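Local coordinates for Mutt/nudix family protein (Deinococcus radiodurans, PDB 2W4E) that probably hydrolyses ADP-ribose or a related nucleoside diphosphate derivative with the help of magnesium, this chain being the Nudix-domain part of the whole protein, at residues K43-D46 with L47-A51; V114-M117 with L118-E122. All coordinates share one frame; numbering follows the deposited sequence.

Contact 1: residues K43-D46 with L47-A51; sequences KGED and LGAAA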
loop_
_atom_site.group_PDB
_atom_site.type_symbol
_atom_site.label_atom_id
_atom_site.label_comp_id
_atom_site.label_asym_id
_atom_site.label_seq_id
_atom_site.Cartn_x
_atom_site.Cartn_y
_atom_site.Cartn_z
ATOM N N LYS A 43 3.172 18.720 -16.118
ATOM C CA LYS A 43 4.543 18.956 -16.644
ATOM C C LYS A 43 5.397 19.864 -15.782
ATOM O O LYS A 43 6.478 19.474 -15.321
ATOM C CB LYS A 43 4.499 19.565 -18.071
ATOM C CG LYS A 43 5.897 19.921 -18.659
ATOM C CD LYS A 43 5.930 21.254 -19.435
ATOM C CE LYS A 43 7.287 21.472 -20.128
ATOM N NZ LYS A 43 8.442 21.400 -19.175
ATOM N N GLY A 44 4.921 21.092 -15.607
ATOM C CA GLY A 44 5.686 22.096 -14.904
ATOM C C GLY A 44 5.168 22.231 -13.498
ATOM O O GLY A 44 5.179 23.337 -12.939
ATOM N N GLU A 45 4.717 21.111 -12.918
ATOM C CA GLU A 45 4.070 21.163 -11.613
ATOM C C GLU A 45 4.921 20.598 -10.508
ATOM O O GLU A 45 5.460 19.508 -10.610
ATOM C CB GLU A 45 2.729 20.448 -11.652
ATOM C CG GLU A 45 1.649 21.137 -10.861
ATOM C CD GLU A 45 0.322 20.457 -11.032
ATOM O OE1 GLU A 45 -0.723 21.110 -10.806
ATOM O OE2 GLU A 45 0.311 19.258 -11.400
ATOM N N ASP A 46 5.025 21.362 -9.439
ATOM C CA ASP A 46 5.630 20.903 -8.218
ATOM C C ASP A 46 4.640 20.002 -7.457
ATOM O O ASP A 46 3.424 20.118 -7.655
ATOM C CB ASP A 46 5.988 22.117 -7.388
ATOM C CG ASP A 46 6.750 21.766 -6.148
ATOM O OD1 ASP A 46 7.253 20.616 -6.064
ATOM O OD2 ASP A 46 6.852 22.650 -5.259
ATOM N N LEU A 47 5.162 19.114 -6.604
ATOM C CA LEU A 47 4.332 18.117 -5.913
ATOM C C LEU A 47 3.291 18.795 -5.028
ATOM O O LEU A 47 2.107 18.427 -5.086
ATOM C CB LEU A 47 5.159 17.146 -5.076
ATOM C CG LEU A 47 6.297 16.400 -5.765
ATOM C CD1 LEU A 47 7.524 17.345 -6.020
ATOM C CD2 LEU A 47 6.691 15.169 -4.938
ATOM N N GLY A 48 3.748 19.792 -4.255
ATOM C CA GLY A 48 2.900 20.601 -3.361
ATOM C C GLY A 48 1.749 21.212 -4.123
ATOM O O GLY A 48 0.606 21.171 -3.674
ATOM N N ALA A 49 2.048 21.730 -5.324
ATOM C CA ALA A 49 1.053 22.428 -6.145
ATOM C C ALA A 49 0.062 21.495 -6.822
ATOM O O ALA A 49 -1.142 21.807 -6.903
ATOM C CB ALA A 49 1.742 23.329 -7.192
ATOM N N ALA A 50 0.550 20.364 -7.335
ATOM C CA ALA A 50 -0.349 19.330 -7.864
ATOM C C ALA A 50 -1.353 18.884 -6.771
ATOM O O ALA A 50 -2.563 18.728 -7.024
ATOM C CB ALA A 50 0.468 18.127 -8.346
ATOM N N ALA A 51 -0.834 18.688 -5.568
ATOM C CA ALA A 51 -1.666 18.229 -4.422
ATOM C C ALA A 51 -2.834 19.179 -4.117
ATOM O O ALA A 51 -3.977 18.746 -4.106
ATOM C CB ALA A 51 -0.799 17.935 -3.169
#
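The backbone O of Asp46 receives the amide N of Ala50 at 2.9 Å, almost straight at hydrogen, which closes the first turn of the helix opening at Leu47. Asp46 stands at the N-cap, but its carboxylate makes no capping bond. With CG anti to the backbone N (chi1 -174°) it folds back beside its own carbonyl instead, and OD1 takes a weak, strongly bent bond from Leu47 N at 2.6 Å. The same OD1 lies 3.3 Å from Leu47 CD1, the two side chains crossing at about a right angle. Residues 43-51 fall within the Nudix box, the loop-helix signature of this hydrolase family. Glu45, just before Asp46, reaches alongside the turn with its chain extended beyond CG: OE2 comes to 3.3 Å from Ala50 CB, and CD lies 3.4 Å from Ala50 CA. Outside the two segments OE2 accepts the amide of Glu42, while OE1 pairs with Arg53 one turn further along the helix. Shortened to an alanine here, the side chain would probably leave Arg53 without this carboxylate and the Glu42 amide without its acceptor. The methyl of Ala50 also touches Val8 on strand 6-14.

Contact 2: residues V114-M117 with L118-E122; sequences VYRM and LEAGE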
loop_
_atom_site.group_PDB
_atom_site.type_symbol
_atom_site.label_atom_id
_atom_site.label_comp_id
_atom_site.label_asym_id
_atom_site.label_seq_id
_atom_site.Cartn_x
_atom_site.Cartn_y
_atom_site.Cartn_z
ATOM N N VAL A 114 -13.268 4.878 9.018
ATOM C CA VAL A 114 -12.306 4.618 7.938
ATOM C C VAL A 114 -11.245 3.560 8.327
ATOM O O VAL A 114 -10.952 2.617 7.543
ATOM C CB VAL A 114 -11.621 5.919 7.456
ATOM C CG1 VAL A 114 -10.657 5.609 6.298
ATOM C CG2 VAL A 114 -12.677 6.866 6.958
ATOM N N TYR A 115 -10.685 3.695 9.520
ATOM C CA TYR A 115 -9.673 2.715 9.972
ATOM C C TYR A 115 -10.281 1.352 10.341
ATOM O O TYR A 115 -9.599 0.302 10.210
ATOM C CB TYR A 115 -8.753 3.294 11.064
ATOM C CG TYR A 115 -7.730 4.208 10.406
ATOM C CD1 TYR A 115 -8.029 5.559 10.133
ATOM C CD2 TYR A 115 -6.502 3.707 9.979
ATOM C CE1 TYR A 115 -7.089 6.410 9.469
ATOM C CE2 TYR A 115 -5.554 4.546 9.318
ATOM C CZ TYR A 115 -5.864 5.882 9.068
ATOM O OH TYR A 115 -4.941 6.673 8.427
ATOM N N ARG A 116 -11.562 1.352 10.752
ATOM C CA ARG A 116 -12.242 0.072 10.947
ATOM C C ARG A 116 -12.355 -0.604 9.578
ATOM O O ARG A 116 -12.002 -1.776 9.437
ATOM C CB ARG A 116 -13.610 0.231 11.601
ATOM C CG ARG A 116 -14.241 -1.120 11.898
ATOM C CD ARG A 116 -15.784 -1.015 11.967
ATOM N NE ARG A 116 -16.356 -0.605 10.687
ATOM C CZ ARG A 116 -16.399 -1.348 9.577
ATOM N NH1 ARG A 116 -15.949 -2.597 9.553
ATOM N NH2 ARG A 116 -16.929 -0.838 8.476
ATOM N N MET A 117 -12.808 0.136 8.570
ATOM C CA MET A 117 -12.839 -0.372 7.198
ATOM C C MET A 117 -11.469 -0.910 6.745
ATOM O O MET A 117 -11.378 -2.017 6.238
ATOM C CB MET A 117 -13.344 0.677 6.228
ATOM C CG MET A 117 -14.818 1.029 6.412
ATOM S SD MET A 117 -15.248 2.617 5.591
ATOM C CE MET A 117 -15.279 2.071 3.898
ATOM N N LEU A 118 -10.429 -0.103 6.922
ATOM C CA LEU A 118 -9.055 -0.486 6.554
ATOM C C LEU A 118 -8.648 -1.861 7.167
ATOM O O LEU A 118 -8.171 -2.733 6.464
ATOM C CB LEU A 118 -8.085 0.597 7.009
ATOM C CG LEU A 118 -6.604 0.470 6.589
ATOM C CD1 LEU A 118 -6.452 0.427 5.075
ATOM C CD2 LEU A 118 -5.708 1.560 7.229
ATOM N N GLU A 119 -8.871 -2.032 8.462
ATOM C CA GLU A 119 -8.425 -3.209 9.173
ATOM C C GLU A 119 -9.226 -4.434 8.730
ATOM O O GLU A 119 -8.660 -5.520 8.555
ATOM C CB GLU A 119 -8.522 -2.964 10.668
ATOM C CG GLU A 119 -7.425 -2.050 11.163
ATOM C CD GLU A 119 -7.440 -1.886 12.646
ATOM O OE1 GLU A 119 -8.404 -2.395 13.275
ATOM O OE2 GLU A 119 -6.487 -1.260 13.196
ATOM N N ALA A 120 -10.508 -4.215 8.437
ATOM C CA ALA A 120 -11.394 -5.280 7.982
ATOM C C ALA A 120 -11.117 -5.730 6.541
ATOM O O ALA A 120 -11.654 -6.743 6.094
ATOM C CB ALA A 120 -12.848 -4.837 8.130
ATOM N N GLY A 121 -10.297 -5.004 5.795
ATOM C CA GLY A 121 -10.152 -5.349 4.371
ATOM C C GLY A 121 -11.152 -4.716 3.413
ATOM O O GLY A 121 -11.127 -4.972 2.201
ATOM N N GLU A 122 -12.009 -3.837 3.920
ATOM C CA GLU A 122 -13.078 -3.255 3.079
ATOM C C GLU A 122 -12.589 -2.164 2.111
ATOM O O GLU A 122 -13.301 -1.771 1.193
ATOM C CB GLU A 122 -14.218 -2.719 3.968
ATOM C CG GLU A 122 -14.895 -3.784 4.831
ATOM C CD GLU A 122 -15.799 -3.173 5.916
ATOM O OE1 GLU A 122 -16.206 -1.999 5.806
ATOM O OE2 GLU A 122 -16.079 -3.868 6.908
#
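Arg116 and Glu122 meet end-on across the C-terminal turn of helix 111-120, two guanidinium nitrogens each holding one carboxylate oxygen. NH1 reaches Glu122 OE2 at 2.9 Å, almost straight and in the guanidinium plane, yet it meets that oxygen from above the carboxylate plane. NH2 bonds Glu122 OE1 at 3.0 Å on its syn side. The guanidinium and carboxylate planes stand 44° apart. The Arg116 chain leaves the backbone with CG trans to N (chi1 -175°), and a bend at chi3 (63°) swings the guanidinium back toward the helix end; NH2 also pairs with Glu113. Glu122 is extended beyond CG, and its OE1 lies 3.4 Å from Met117 CG, where the two chains cross at about a right angle. On another side, Tyr115 and Leu118 run side by side: Leu118 CD2 sits obliquely 3.6 Å from ring atom CD2 of Tyr115. Both pack on helix 126-141, where the tyrosine OH bonds the carbonyl of Leu132. The helix ends in a Schellman motif, with Gly121 at positive phi and Glu122 N returning to Met117 O at 3.0 Å. The Schellman bond and the salt bridge thus fasten the same helix end, and the positive charge of Arg116 is probably offset by two carboxylates, those of Glu122 and Glu113.

How the contacts relate
From the N terminus, the chain passes through strands 6-14, 18-26, 31-35 and 37-40 before contact 1, where a loop runs into helix 47-59. Further strands follow, ending with 104-110, before contact 2 finishes helix 111-120 and turns the chain toward helix 126-141. Contact 1 closes the first helical turn, contact 2 covers the last two turns and the helix exit; they stand in series without nesting or crossing. Contact 1 sets the start of its helix against strand 6-14 of the mixed sheet; contact 2 lays its helix on helix 126-141 and strands 18-26 and 104-110 of the antiparallel sheet. Their centres lie about 30 Å apart, on opposite sides of the chain's centre, within one Nudix domain.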